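Local coordinates for nucleoprotein (Schmallenberg virus, PDB 4JNG) that encapsidates the viral RNA genome and protects it from nucleases, forming the helical nucleocapsid that serves as template for transcription and replication, at residues P60-T65 with V73-F78; Y158-E163 with N175-V180. All coordinates share one frame; numbering follows the deposited sequence.

Contact 1: residues P60-T65 with V73-F78. With nucleotides of chain A.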
ATOM      1  N   PRO B  60      -6.422 -24.238   2.723  1.00  6.28           N
ATOM      2  CA  PRO B  60      -5.081 -24.444   3.250  1.00  5.64           C
ATOM      3  C   PRO B  60      -4.236 -25.431   2.442  1.00  5.95           C
ATOM      4  O   PRO B  60      -3.034 -25.516   2.683  1.00  5.18           O
ATOM      5  CB  PRO B  60      -5.341 -24.984   4.657  1.00  5.41           C
ATOM      6  CG  PRO B  60      -6.688 -25.621   4.562  1.00  5.57           C
ATOM      7  CD  PRO B  60      -7.455 -24.703   3.668  1.00  5.74           C
ATOM      8  N   SER B  61      -4.851 -26.179   1.516  1.00  6.48           N
ATOM      9  CA  SER B  61      -4.086 -26.989   0.573  1.00  6.66           C
ATOM     10  C   SER B  61      -4.792 -27.093  -0.789  1.00  7.19           C
ATOM     11  O   SER B  61      -6.028 -27.103  -0.865  1.00  9.27           O
ATOM     12  CB  SER B  61      -3.761 -28.370   1.164  1.00  6.68           C
ATOM     13  OG  SER B  61      -4.766 -29.332   0.890  1.00  7.56           O
ATOM     14  N   VAL B  62      -3.997 -27.139  -1.854  1.00  6.08           N
ATOM     15  CA  VAL B  62      -4.512 -27.008  -3.210  1.00  6.27           C
ATOM     16  C   VAL B  62      -3.795 -27.948  -4.168  1.00  6.37           C
ATOM     17  O   VAL B  62      -2.567 -28.073  -4.143  1.00  6.57           O
ATOM     18  CB  VAL B  62      -4.348 -25.566  -3.744  1.00  6.73           C
ATOM     19  CG1 VAL B  62      -5.052 -25.408  -5.083  1.00  7.38           C
ATOM     20  CG2 VAL B  62      -4.915 -24.563  -2.753  1.00  7.13           C
ATOM     21  N   ASP B  63      -4.578 -28.578  -5.029  1.00  6.35           N
ATOM     22  CA  ASP B  63      -4.060 -29.431  -6.090  1.00  5.96           C
ATOM     23  C   ASP B  63      -3.687 -28.588  -7.308  1.00  5.42           C
ATOM     24  O   ASP B  63      -4.560 -28.061  -7.991  1.00  5.58           O
ATOM     25  CB  ASP B  63      -5.112 -30.477  -6.466  1.00  6.48           C
ATOM     26  CG  ASP B  63      -5.162 -31.643  -5.491  1.00  7.97           C
ATOM     27  OD1 ASP B  63      -4.559 -31.564  -4.399  1.00  8.53           O
ATOM     28  OD2 ASP B  63      -5.794 -32.672  -5.826  1.00  9.59           O
ATOM     29  N   LEU B  64      -2.391 -28.445  -7.577  1.00  5.13           N
ATOM     30  CA  LEU B  64      -1.934 -27.687  -8.741  1.00  5.10           C
ATOM     31  C   LEU B  64      -1.377 -28.617  -9.800  1.00  5.37           C
ATOM     32  O   LEU B  64      -0.659 -29.559  -9.484  1.00  5.30           O
ATOM     33  CB  LEU B  64      -0.856 -26.687  -8.338  1.00  5.06           C
ATOM     34  CG  LEU B  64      -1.285 -25.563  -7.404  1.00  5.10           C
ATOM     35  CD1 LEU B  64      -0.118 -24.609  -7.222  1.00  5.11           C
ATOM     36  CD2 LEU B  64      -2.499 -24.827  -7.952  1.00  5.13           C
ATOM     37  N   THR B  65      -1.708 -28.347 -11.059  1.00  5.65           N
ATOM     38  CA  THR B  65      -1.268 -29.197 -12.175  1.00  5.74           C
ATOM     39  C   THR B  65      -0.308 -28.421 -13.057  1.00  5.63           C
ATOM     40  O   THR B  65      -0.667 -27.369 -13.584  1.00  5.69           O
ATOM     41  CB  THR B  65      -2.464 -29.675 -13.013  1.00  6.06           C
ATOM     42  OG1 THR B  65      -3.462 -30.215 -12.145  1.00  6.41           O
ATOM     43  CG2 THR B  65      -2.045 -30.766 -14.029  1.00  6.21           C
ATOM     44  N   VAL B  73      -0.289 -29.229  -2.868  1.00  4.97           N
ATOM     45  CA  VAL B  73       0.547 -28.153  -2.355  1.00  4.91           C
ATOM     46  C   VAL B  73      -0.086 -27.572  -1.074  1.00  4.96           C
ATOM     47  O   VAL B  73      -1.288 -27.319  -1.027  1.00  4.87           O
ATOM     48  CB  VAL B  73       0.692 -27.053  -3.435  1.00  4.97           C
ATOM     49  CG1 VAL B  73       1.624 -25.941  -2.977  1.00  5.10           C
ATOM     50  CG2 VAL B  73       1.186 -27.654  -4.760  1.00  4.98           C
ATOM     51  N   VAL B  74       0.730 -27.373  -0.042  1.00  4.92           N
ATOM     52  CA  VAL B  74       0.312 -26.642   1.158  1.00  4.91           C
ATOM     53  C   VAL B  74       0.358 -25.139   0.871  1.00  4.73           C
ATOM     54  O   VAL B  74       1.380 -24.610   0.440  1.00  4.30           O
ATOM     55  CB  VAL B  74       1.186 -27.001   2.377  1.00  4.93           C
ATOM     56  CG1 VAL B  74       0.891 -26.096   3.569  1.00  4.96           C
ATOM     57  CG2 VAL B  74       0.940 -28.448   2.764  1.00  4.96           C
ATOM     58  N   ASN B  75      -0.774 -24.477   1.090  1.00  4.71           N
ATOM     59  CA  ASN B  75      -0.939 -23.070   0.777  1.00  4.89           C
ATOM     60  C   ASN B  75      -0.801 -22.223   2.045  1.00  4.98           C
ATOM     61  O   ASN B  75      -1.761 -22.089   2.805  1.00  4.97           O
ATOM     62  CB  ASN B  75      -2.307 -22.843   0.127  1.00  4.90           C
ATOM     63  CG  ASN B  75      -2.599 -21.375  -0.153  1.00  5.01           C
ATOM     64  OD1 ASN B  75      -1.733 -20.500   0.013  1.00  4.85           O
ATOM     65  ND2 ASN B  75      -3.831 -21.096  -0.583  1.00  5.09           N
ATOM     66  N   ASN B  76       0.401 -21.688   2.261  1.00  4.94           N
ATOM     67  CA  ASN B  76       0.688 -20.738   3.348  1.00  5.01           C
ATOM     68  C   ASN B  76       0.864 -19.311   2.816  1.00  5.44           C
ATOM     69  O   ASN B  76       1.356 -18.430   3.521  1.00  5.56           O
ATOM     70  CB  ASN B  76       1.938 -21.176   4.132  1.00  4.87           C
ATOM     71  CG  ASN B  76       1.613 -22.132   5.271  1.00  4.80           C
ATOM     72  OD1 ASN B  76       0.553 -22.746   5.300  1.00  4.73           O
ATOM     73  ND2 ASN B  76       2.527 -22.248   6.226  1.00  4.83           N
ATOM     74  N   HIS B  77       0.431 -19.081   1.580  1.00  5.84           N
ATOM     75  CA  HIS B  77       0.534 -17.763   0.954  1.00  6.05           C
ATOM     76  C   HIS B  77      -0.645 -16.855   1.295  1.00  7.25           C
ATOM     77  O   HIS B  77      -0.469 -15.652   1.495  1.00  7.26           O
ATOM     78  CB  HIS B  77       0.631 -17.907  -0.555  1.00  5.21           C
ATOM     79  CG  HIS B  77       1.938 -18.455  -1.016  1.00  5.06           C
ATOM     80  ND1 HIS B  77       3.071 -17.680  -1.116  1.00  5.00           N
ATOM     81  CD2 HIS B  77       2.295 -19.700  -1.410  1.00  4.96           C
ATOM     82  CE1 HIS B  77       4.072 -18.424  -1.554  1.00  5.00           C
ATOM     83  NE2 HIS B  77       3.626 -19.653  -1.738  1.00  4.91           N
ATOM     84  N   PHE B  78      -1.846 -17.430   1.307  1.00  8.77           N
ATOM     85  CA  PHE B  78      -3.038 -16.712   1.732  1.00 10.63           C
ATOM     86  C   PHE B  78      -2.764 -16.168   3.145  1.00 10.96           C
ATOM     87  O   PHE B  78      -2.388 -16.936   4.036  1.00  8.69           O
ATOM     88  CB  PHE B  78      -4.258 -17.641   1.700  1.00 12.08           C
ATOM     89  CG  PHE B  78      -5.560 -16.963   2.043  1.00 13.72           C
ATOM     90  CD1 PHE B  78      -6.213 -16.174   1.108  1.00 14.21           C
ATOM     91  CD2 PHE B  78      -6.141 -17.128   3.301  1.00 14.95           C
ATOM     92  CE1 PHE B  78      -7.412 -15.549   1.423  1.00 16.46           C
ATOM     93  CE2 PHE B  78      -7.341 -16.508   3.620  1.00 14.55           C
ATOM     94  CZ  PHE B  78      -7.976 -15.716   2.681  1.00 14.77           C
TER
ATOM     95  P     U A  26       4.878 -15.139   0.105  1.00  6.67           P
ATOM     96  OP1   U A  26       3.749 -14.936  -0.835  1.00  6.83           O
ATOM     97  OP2   U A  26       6.043 -15.955  -0.310  1.00  6.09           O
ATOM     98  O5'   U A  26       5.441 -13.718   0.574  1.00  8.28           O
ATOM     99  C5'   U A  26       4.608 -12.540   0.622  1.00  9.94           C
ATOM    100  C4'   U A  26       5.404 -11.341   1.100  1.00 12.15           C
ATOM    101  O4'   U A  26       6.044 -11.656   2.364  1.00 12.61           O
ATOM    102  C3'   U A  26       6.545 -10.883   0.200  1.00 14.45           C
ATOM    103  O3'   U A  26       6.126  -9.955  -0.798  1.00 16.53           O
ATOM    104  C2'   U A  26       7.473 -10.162   1.176  1.00 15.68           C
ATOM    105  O2'   U A  26       7.176  -8.791   1.352  1.00 16.93           O
ATOM    106  C1'   U A  26       7.265 -10.951   2.471  1.00 14.86           C
ATOM    107  N1    U A  26       8.345 -11.912   2.743  1.00 17.19           N
ATOM    108  C2    U A  26       9.414 -11.477   3.503  1.00 20.41           C
ATOM    109  O2    U A  26       9.484 -10.351   3.966  1.00 23.72           O
ATOM    110  N3    U A  26      10.393 -12.416   3.712  1.00 21.68           N
ATOM    111  C4    U A  26      10.421 -13.713   3.240  1.00 22.42           C
ATOM    112  O4    U A  26      11.380 -14.437   3.514  1.00 24.72           O
ATOM    113  C5    U A  26       9.288 -14.082   2.449  1.00 20.41           C
ATOM    114  C6    U A  26       8.315 -13.190   2.227  1.00 17.08           C
ATOM    115  P     U A  25       6.409 -20.475   2.530  1.00  4.75           P
ATOM    116  OP1   U A  25       5.624 -20.999   1.390  1.00  4.56           O
ATOM    117  OP2   U A  25       7.887 -20.583   2.527  1.00  4.17           O
ATOM    118  O5'   U A  25       5.981 -18.954   2.711  1.00  4.70           O
ATOM    119  C5'   U A  25       4.599 -18.597   2.835  1.00  4.87           C
ATOM    120  C4'   U A  25       4.494 -17.195   3.372  1.00  5.03           C
ATOM    121  O4'   U A  25       5.178 -17.115   4.650  1.00  5.11           O
ATOM    122  C3'   U A  25       5.164 -16.131   2.520  1.00  5.17           C
ATOM    123  O3'   U A  25       4.288 -15.761   1.457  1.00  5.66           O
ATOM    124  C2'   U A  25       5.424 -15.023   3.538  1.00  5.18           C
ATOM    125  O2'   U A  25       4.287 -14.214   3.735  1.00  4.51           O
ATOM    126  C1'   U A  25       5.722 -15.818   4.812  1.00  5.36           C
ATOM    127  N1    U A  25       7.144 -15.939   5.183  1.00  6.31           N
ATOM    128  C2    U A  25       7.672 -14.950   5.996  1.00  7.81           C
ATOM    129  O2    U A  25       7.022 -13.994   6.381  1.00  8.66           O
ATOM    130  N3    U A  25       8.991 -15.122   6.333  1.00  8.31           N
ATOM    131  C4    U A  25       9.821 -16.157   5.958  1.00  7.80           C
ATOM    132  O4    U A  25      10.990 -16.170   6.349  1.00  7.52           O
ATOM    133  C5    U A  25       9.202 -17.144   5.125  1.00  6.47           C
ATOM    134  C6    U A  25       7.914 -17.007   4.779  1.00  5.91           C
ATOM    135  P     U A  24      10.034 -23.756   5.075  1.00  4.70           P
ATOM    136  OP1   U A  24       9.819 -24.609   3.853  1.00  4.55           O
ATOM    137  OP2   U A  24      11.210 -22.858   5.135  1.00  4.29           O
ATOM    138  O5'   U A  24       8.743 -22.858   5.297  1.00  4.36           O
ATOM    139  C5'   U A  24       7.444 -23.428   5.502  1.00  4.83           C
ATOM    140  C4'   U A  24       6.468 -22.348   5.896  1.00  4.87           C
ATOM    141  O4'   U A  24       6.729 -21.923   7.265  1.00  4.85           O
ATOM    142  C3'   U A  24       6.543 -21.061   5.090  1.00  4.86           C
ATOM    143  O3'   U A  24       5.834 -21.157   3.867  1.00  4.71           O
ATOM    144  C2'   U A  24       5.915 -20.061   6.052  1.00  4.91           C
ATOM    145  O2'   U A  24       4.503 -20.113   6.140  1.00  4.66           O
ATOM    146  C1'   U A  24       6.500 -20.529   7.382  1.00  4.91           C
ATOM    147  N1    U A  24       7.764 -19.871   7.745  1.00  4.97           N
ATOM    148  C2    U A  24       7.688 -18.604   8.291  1.00  5.05           C
ATOM    149  O2    U A  24       6.631 -18.021   8.461  1.00  5.03           O
ATOM    150  N3    U A  24       8.897 -18.041   8.618  1.00  5.31           N
ATOM    151  C4    U A  24      10.146 -18.604   8.464  1.00  5.59           C
ATOM    152  O4    U A  24      11.144 -17.970   8.809  1.00  6.34           O
ATOM    153  C5    U A  24      10.141 -19.915   7.889  1.00  5.39           C
ATOM    154  C6    U A  24       8.979 -20.489   7.555  1.00  5.08           C
TER
HETATM  155  O   HOH W   1      -1.900 -24.212   4.951  1.00  6.72           O
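The imidazole of His77 has C5' of U25 of the RNA, chain A, over one face and a phosphate oxygen of U26 at its edge, in plane. His77 ND1 donates to OP1 of U26 at 2.8 Å, and the N-H...O angle of 161° marks a nearly straight bond. The amide of Asn76 presents ND2 to the ribose O2' of U24 at 2.9 Å, and the same nitrogen also bonds Asn84 O. Asn75 CG is anti to its backbone N (chi1 176°), and OD1 faces the following residues and accepts from His77 N at 3.0 Å, an Asx turn. A weak bond from Phe78 N joins it, while ND2 is bonded to Leu54 O, so the amide is held at both ends and fixes the turn that carries His77.

Three backbone hydrogen bonds join the two segments. Val62 and Val73 form a hydrogen-bonded antiparallel pair, Val62 N to Val73 O at 2.8 Å and Val73 N to Val62 O at 2.9 Å; Ser61 and Val74 make the next, non-hydrogen-bonded pair. Beyond it Asn75 N reaches Pro60 O at 3.0 Å, approaching 49° out of the carbonyl plane. A water lies within hydrogen-bonding distance of both Pro60 O and Asn76 OD1, though more acceptors surround it than it has protons. Among side chains, Leu64 CD1 meets Val73 CG2 at 4.1 Å, next to Phe5 of a second subunit, which packs on Leu64 and Val62. The arrangement is that of a two-stranded antiparallel beta hairpin whose outgoing strand leads into an RNA-binding loop.

Contact 2: residues Y158-E163 with N175-V180. With nucleotides of chain A.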
ATOM      1  N   TYR B 158      26.033 -21.723  -4.513  1.00 11.95           N
ATOM      2  CA  TYR B 158      25.579 -20.583  -5.318  1.00 12.20           C
ATOM      3  C   TYR B 158      24.390 -19.807  -4.729  1.00  9.76           C
ATOM      4  O   TYR B 158      24.395 -18.580  -4.760  1.00 10.61           O
ATOM      5  CB  TYR B 158      25.302 -20.996  -6.773  1.00 14.09           C
ATOM      6  CG  TYR B 158      26.572 -21.098  -7.585  1.00 15.73           C
ATOM      7  CD1 TYR B 158      27.390 -19.985  -7.756  1.00 18.09           C
ATOM      8  CD2 TYR B 158      26.977 -22.299  -8.151  1.00 14.88           C
ATOM      9  CE1 TYR B 158      28.565 -20.061  -8.482  1.00 19.53           C
ATOM     10  CE2 TYR B 158      28.153 -22.383  -8.881  1.00 17.46           C
ATOM     11  CZ  TYR B 158      28.939 -21.260  -9.043  1.00 20.07           C
ATOM     12  OH  TYR B 158      30.104 -21.333  -9.764  1.00 23.87           O
ATOM     13  N   PRO B 159      23.372 -20.512  -4.197  1.00  5.97           N
ATOM     14  CA  PRO B 159      22.220 -19.788  -3.655  1.00  5.43           C
ATOM     15  C   PRO B 159      22.585 -18.864  -2.485  1.00  5.99           C
ATOM     16  O   PRO B 159      21.999 -17.799  -2.346  1.00  5.81           O
ATOM     17  CB  PRO B 159      21.281 -20.910  -3.188  1.00  5.07           C
ATOM     18  CG  PRO B 159      21.685 -22.101  -3.977  1.00  5.03           C
ATOM     19  CD  PRO B 159      23.163 -21.969  -4.185  1.00  5.22           C
ATOM     20  N   LEU B 160      23.549 -19.283  -1.670  1.00  7.04           N
ATOM     21  CA  LEU B 160      24.063 -18.466  -0.572  1.00  8.72           C
ATOM     22  C   LEU B 160      24.677 -17.163  -1.057  1.00 10.17           C
ATOM     23  O   LEU B 160      24.324 -16.092  -0.567  1.00 11.09           O
ATOM     24  CB  LEU B 160      25.109 -19.237   0.237  1.00  9.67           C
ATOM     25  CG  LEU B 160      25.896 -18.412   1.264  1.00 11.25           C
ATOM     26  CD1 LEU B 160      24.977 -17.776   2.293  1.00 11.03           C
ATOM     27  CD2 LEU B 160      26.943 -19.287   1.933  1.00 13.73           C
ATOM     28  N   VAL B 161      25.602 -17.264  -2.009  1.00 12.62           N
ATOM     29  CA  VAL B 161      26.329 -16.088  -2.491  1.00 13.58           C
ATOM     30  C   VAL B 161      25.474 -15.244  -3.440  1.00 13.61           C
ATOM     31  O   VAL B 161      25.611 -14.022  -3.468  1.00 14.66           O
ATOM     32  CB  VAL B 161      27.697 -16.447  -3.126  1.00 14.45           C
ATOM     33  CG1 VAL B 161      28.548 -17.241  -2.142  1.00 14.58           C
ATOM     34  CG2 VAL B 161      27.543 -17.207  -4.441  1.00 15.53           C
ATOM     35  N   ILE B 162      24.587 -15.886  -4.201  1.00 12.64           N
ATOM     36  CA  ILE B 162      23.592 -15.160  -5.010  1.00 11.05           C
ATOM     37  C   ILE B 162      22.756 -14.214  -4.138  1.00 12.08           C
ATOM     38  O   ILE B 162      22.358 -13.134  -4.580  1.00 11.93           O
ATOM     39  CB  ILE B 162      22.648 -16.122  -5.762  1.00 10.80           C
ATOM     40  CG1 ILE B 162      23.378 -16.771  -6.949  1.00 11.10           C
ATOM     41  CG2 ILE B 162      21.411 -15.383  -6.276  1.00 10.62           C
ATOM     42  CD1 ILE B 162      22.647 -17.952  -7.565  1.00 10.84           C
ATOM     43  N   GLU B 163      22.478 -14.635  -2.908  1.00 12.97           N
ATOM     44  CA  GLU B 163      21.686 -13.826  -1.990  1.00 13.98           C
ATOM     45  C   GLU B 163      22.530 -12.708  -1.386  1.00 12.98           C
ATOM     46  O   GLU B 163      22.056 -11.579  -1.247  1.00 13.24           O
ATOM     47  CB  GLU B 163      21.079 -14.696  -0.896  1.00 16.21           C
ATOM     48  CG  GLU B 163      19.643 -14.328  -0.569  1.00 20.66           C
ATOM     49  CD  GLU B 163      18.739 -15.543  -0.483  1.00 25.23           C
ATOM     50  OE1 GLU B 163      18.105 -15.881  -1.505  1.00 30.38           O
ATOM     51  OE2 GLU B 163      18.672 -16.162   0.598  1.00 31.17           O
ATOM     52  N   ASN B 175      16.999  -9.133   5.497  1.00 32.32           N
ATOM     53  CA  ASN B 175      16.292 -10.385   5.746  1.00 39.37           C
ATOM     54  C   ASN B 175      16.257 -11.160   4.425  1.00 36.18           C
ATOM     55  O   ASN B 175      17.038 -10.859   3.526  1.00 40.47           O
ATOM     56  CB  ASN B 175      14.889 -10.125   6.312  1.00 49.44           C
ATOM     57  CG  ASN B 175      14.917  -9.656   7.758  1.00 58.18           C
ATOM     58  OD1 ASN B 175      15.780 -10.062   8.539  1.00 67.46           O
ATOM     59  ND2 ASN B 175      13.961  -8.808   8.129  1.00 69.80           N
ATOM     60  N   PHE B 176      15.401 -12.168   4.292  1.00 33.94           N
ATOM     61  CA  PHE B 176      15.465 -13.077   3.135  1.00 25.73           C
ATOM     62  C   PHE B 176      16.706 -13.980   3.220  1.00 19.85           C
ATOM     63  O   PHE B 176      16.645 -15.168   2.860  1.00 19.04           O
ATOM     64  CB  PHE B 176      15.446 -12.323   1.788  1.00 24.76           C
ATOM     65  CG  PHE B 176      14.137 -11.644   1.481  1.00 23.19           C
ATOM     66  CD1 PHE B 176      13.075 -12.371   0.956  1.00 22.18           C
ATOM     67  CD2 PHE B 176      13.969 -10.280   1.696  1.00 20.74           C
ATOM     68  CE1 PHE B 176      11.866 -11.753   0.666  1.00 21.92           C
ATOM     69  CE2 PHE B 176      12.764  -9.659   1.406  1.00 19.56           C
ATOM     70  CZ  PHE B 176      11.712 -10.394   0.897  1.00 20.96           C
ATOM     71  N   MET B 177      17.829 -13.415   3.679  1.00 14.75           N
ATOM     72  CA  MET B 177      19.041 -14.186   3.944  1.00 13.30           C
ATOM     73  C   MET B 177      18.913 -14.993   5.231  1.00 10.42           C
ATOM     74  O   MET B 177      19.706 -15.895   5.492  1.00 11.14           O
ATOM     75  CB  MET B 177      20.266 -13.274   4.033  1.00 16.20           C
ATOM     76  CG  MET B 177      20.841 -12.851   2.694  1.00 19.43           C
ATOM     77  SD  MET B 177      22.602 -12.492   2.812  1.00 25.39           S
ATOM     78  CE  MET B 177      23.294 -14.143   2.905  1.00 30.88           C
ATOM     79  N   LYS B 178      17.912 -14.662   6.034  1.00  9.42           N
ATOM     80  CA  LYS B 178      17.633 -15.379   7.262  1.00 10.36           C
ATOM     81  C   LYS B 178      17.669 -16.891   7.059  1.00 10.16           C
ATOM     82  O   LYS B 178      18.360 -17.599   7.799  1.00 11.40           O
ATOM     83  CB  LYS B 178      16.263 -14.958   7.780  1.00 11.34           C
ATOM     84  CG  LYS B 178      15.863 -15.588   9.099  1.00 12.92           C
ATOM     85  CD  LYS B 178      14.483 -15.117   9.519  1.00 14.62           C
ATOM     86  CE  LYS B 178      13.386 -15.787   8.701  1.00 14.03           C
ATOM     87  NZ  LYS B 178      12.084 -15.082   8.843  1.00 14.34           N
ATOM     88  N   LYS B 179      16.937 -17.378   6.054  1.00  8.51           N
ATOM     89  CA  LYS B 179      16.810 -18.816   5.848  1.00  7.23           C
ATOM     90  C   LYS B 179      18.126 -19.473   5.473  1.00  7.71           C
ATOM     91  O   LYS B 179      18.530 -20.468   6.086  1.00  7.63           O
ATOM     92  CB  LYS B 179      15.763 -19.142   4.771  1.00  6.07           C
ATOM     93  CG  LYS B 179      15.396 -20.619   4.768  1.00  5.55           C
ATOM     94  CD  LYS B 179      14.326 -20.976   3.753  1.00  5.13           C
ATOM     95  CE  LYS B 179      14.284 -22.483   3.507  1.00  4.97           C
ATOM     96  NZ  LYS B 179      13.957 -23.293   4.710  1.00  4.93           N
ATOM     97  N   VAL B 180      18.783 -18.929   4.457  1.00  8.13           N
ATOM     98  CA  VAL B 180      19.987 -19.549   3.918  1.00  9.30           C
ATOM     99  C   VAL B 180      21.089 -19.634   4.969  1.00 10.44           C
ATOM    100  O   VAL B 180      21.811 -20.630   5.046  1.00  9.99           O
ATOM    101  CB  VAL B 180      20.484 -18.842   2.627  1.00  9.96           C
ATOM    102  CG1 VAL B 180      20.983 -17.430   2.904  1.00 11.14           C
ATOM    103  CG2 VAL B 180      21.564 -19.674   1.948  1.00  9.14           C
TER
ATOM    104  P     U A  27       6.334 -10.269  -2.362  1.00 19.39           P
ATOM    105  OP1   U A  27       5.140  -9.759  -3.081  1.00 19.68           O
ATOM    106  OP2   U A  27       6.712 -11.700  -2.506  1.00 19.84           O
ATOM    107  O5'   U A  27       7.572  -9.355  -2.791  1.00 19.05           O
ATOM    108  C5'   U A  27       8.590  -8.944  -1.852  1.00 18.79           C
ATOM    109  C4'   U A  27       9.854  -8.458  -2.542  1.00 18.75           C
ATOM    110  O4'   U A  27      11.005  -8.953  -1.797  1.00 20.18           O
ATOM    111  C3'   U A  27      10.084  -8.866  -4.000  1.00 18.46           C
ATOM    112  O3'   U A  27       9.716  -7.824  -4.899  1.00 20.82           O
ATOM    113  C2'   U A  27      11.593  -9.090  -4.060  1.00 18.50           C
ATOM    114  O2'   U A  27      12.337  -7.904  -4.260  1.00 19.62           O
ATOM    115  C1'   U A  27      11.877  -9.647  -2.669  1.00 19.25           C
ATOM    116  N1    U A  27      11.630 -11.093  -2.528  1.00 20.03           N
ATOM    117  C2    U A  27      12.725 -11.938  -2.510  1.00 20.63           C
ATOM    118  O2    U A  27      13.869 -11.541  -2.615  1.00 21.72           O
ATOM    119  N3    U A  27      12.423 -13.270  -2.372  1.00 19.16           N
ATOM    120  C4    U A  27      11.171 -13.834  -2.252  1.00 18.49           C
ATOM    121  O4    U A  27      11.065 -15.055  -2.133  1.00 20.90           O
ATOM    122  C5    U A  27      10.093 -12.897  -2.281  1.00 18.64           C
ATOM    123  C6    U A  27      10.351 -11.592  -2.413  1.00 19.71           C
ATOM    124  P     U A  26       4.878 -15.139   0.105  1.00  6.67           P
ATOM    125  OP1   U A  26       3.749 -14.936  -0.835  1.00  6.83           O
ATOM    126  OP2   U A  26       6.043 -15.955  -0.310  1.00  6.09           O
ATOM    127  O5'   U A  26       5.441 -13.718   0.574  1.00  8.28           O
ATOM    128  C5'   U A  26       4.608 -12.540   0.622  1.00  9.94           C
ATOM    129  C4'   U A  26       5.404 -11.341   1.100  1.00 12.15           C
ATOM    130  O4'   U A  26       6.044 -11.656   2.364  1.00 12.61           O
ATOM    131  C3'   U A  26       6.545 -10.883   0.200  1.00 14.45           C
ATOM    132  O3'   U A  26       6.126  -9.955  -0.798  1.00 16.53           O
ATOM    133  C2'   U A  26       7.473 -10.162   1.176  1.00 15.68           C
ATOM    134  O2'   U A  26       7.176  -8.791   1.352  1.00 16.93           O
ATOM    135  C1'   U A  26       7.265 -10.951   2.471  1.00 14.86           C
ATOM    136  N1    U A  26       8.345 -11.912   2.743  1.00 17.19           N
ATOM    137  C2    U A  26       9.414 -11.477   3.503  1.00 20.41           C
ATOM    138  O2    U A  26       9.484 -10.351   3.966  1.00 23.72           O
ATOM    139  N3    U A  26      10.393 -12.416   3.712  1.00 21.68           N
ATOM    140  C4    U A  26      10.421 -13.713   3.240  1.00 22.42           C
ATOM    141  O4    U A  26      11.380 -14.437   3.514  1.00 24.72           O
ATOM    142  C5    U A  26       9.288 -14.082   2.449  1.00 20.41           C
ATOM    143  C6    U A  26       8.315 -13.190   2.227  1.00 17.08           C
ATOM    144  P     U A  24      10.034 -23.756   5.075  1.00  4.70           P
ATOM    145  OP1   U A  24       9.819 -24.609   3.853  1.00  4.55           O
ATOM    146  OP2   U A  24      11.210 -22.858   5.135  1.00  4.29           O
ATOM    147  O5'   U A  24       8.743 -22.858   5.297  1.00  4.36           O
ATOM    148  C5'   U A  24       7.444 -23.428   5.502  1.00  4.83           C
ATOM    149  C4'   U A  24       6.468 -22.348   5.896  1.00  4.87           C
ATOM    150  O4'   U A  24       6.729 -21.923   7.265  1.00  4.85           O
ATOM    151  C3'   U A  24       6.543 -21.061   5.090  1.00  4.86           C
ATOM    152  O3'   U A  24       5.834 -21.157   3.867  1.00  4.71           O
ATOM    153  C2'   U A  24       5.915 -20.061   6.052  1.00  4.91           C
ATOM    154  O2'   U A  24       4.503 -20.113   6.140  1.00  4.66           O
ATOM    155  C1'   U A  24       6.500 -20.529   7.382  1.00  4.91           C
ATOM    156  N1    U A  24       7.764 -19.871   7.745  1.00  4.97           N
ATOM    157  C2    U A  24       7.688 -18.604   8.291  1.00  5.05           C
ATOM    158  O2    U A  24       6.631 -18.021   8.461  1.00  5.03           O
ATOM    159  N3    U A  24       8.897 -18.041   8.618  1.00  5.31           N
ATOM    160  C4    U A  24      10.146 -18.604   8.464  1.00  5.59           C
ATOM    161  O4    U A  24      11.144 -17.970   8.809  1.00  6.34           O
ATOM    162  C5    U A  24      10.141 -19.915   7.889  1.00  5.39           C
ATOM    163  C6    U A  24       8.979 -20.489   7.555  1.00  5.08           C
TER
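Glu163 runs along Met177 and ends between Phe176 O and the side chain of Val180. Glu163 CB lies 4.0 Å from Met177 CG, and Glu163 CG comes closer to that same carbon, at 3.8 Å, as the two chains run antiparallel alongside one another. The chain then bends at chi2, and CD passes toward the carbonyl oxygen of Phe176. At the tip Glu163 OE2 stands 3.2 Å from Phe176 O; both are acceptors, so this is proximity without a bond. Glu163 OE2 also touches Val180 CG1 at 3.5 Å. The other oxygen, OE1, forms a salt bridge with Arg166 one turn further along the helix, which probably offsets the crowding of acceptors and orients a residue that itself binds RNA.

This is the packing of helix 158-168 against the short helix 177-181, beside the RNA groove of the orthobunyavirus nucleoprotein. On the apolar side Leu160 sends CD1 to Val180 CG2 at 3.9 Å and to Met177 CE at 4.1 Å, roughly perpendicular to both side chains. Val180 has CG2 anti to its backbone N, while CG1 is flanked by both backbone neighbours (chi1 67°), which turns CG2 onto Leu160 and CG1 onto Glu163 OE2, with CG1 also near Leu160 CD1.

The other side of 175-180 faces the RNA, chain A. Phe176 puts its ring between two nucleotides: N3 of U26 lies 3.4 Å above one face and O2 of U27 over the opposite one, both offset toward the rim. Lys178 NZ donates weakly to O4 of U24, and Lys179 NZ hydrogen-bonds OP2 of U24 at 2.8 Å.

Overall arrangement
Along the chain, contact 1 is complete before contact 2 begins. Their centres lie about 24 Å apart and their nearest atoms about 10 Å apart, so they do not touch. Nor do they share a secondary-structure element: 60-65 with 73-78 belongs to the hairpin of strands 61-66 and 69-74, whereas 158-163 with 175-180 joins helices 158-168 and 177-181, nearer the centre of the chain. What links them is the RNA. Nucleotides U24 and U26 of chain A meet residues of both contacts, so one strand is gripped by two separate parts of the same subunit, in keeping with genome sequestration. Each contact also reaches a different neighbouring subunit of the tetramer.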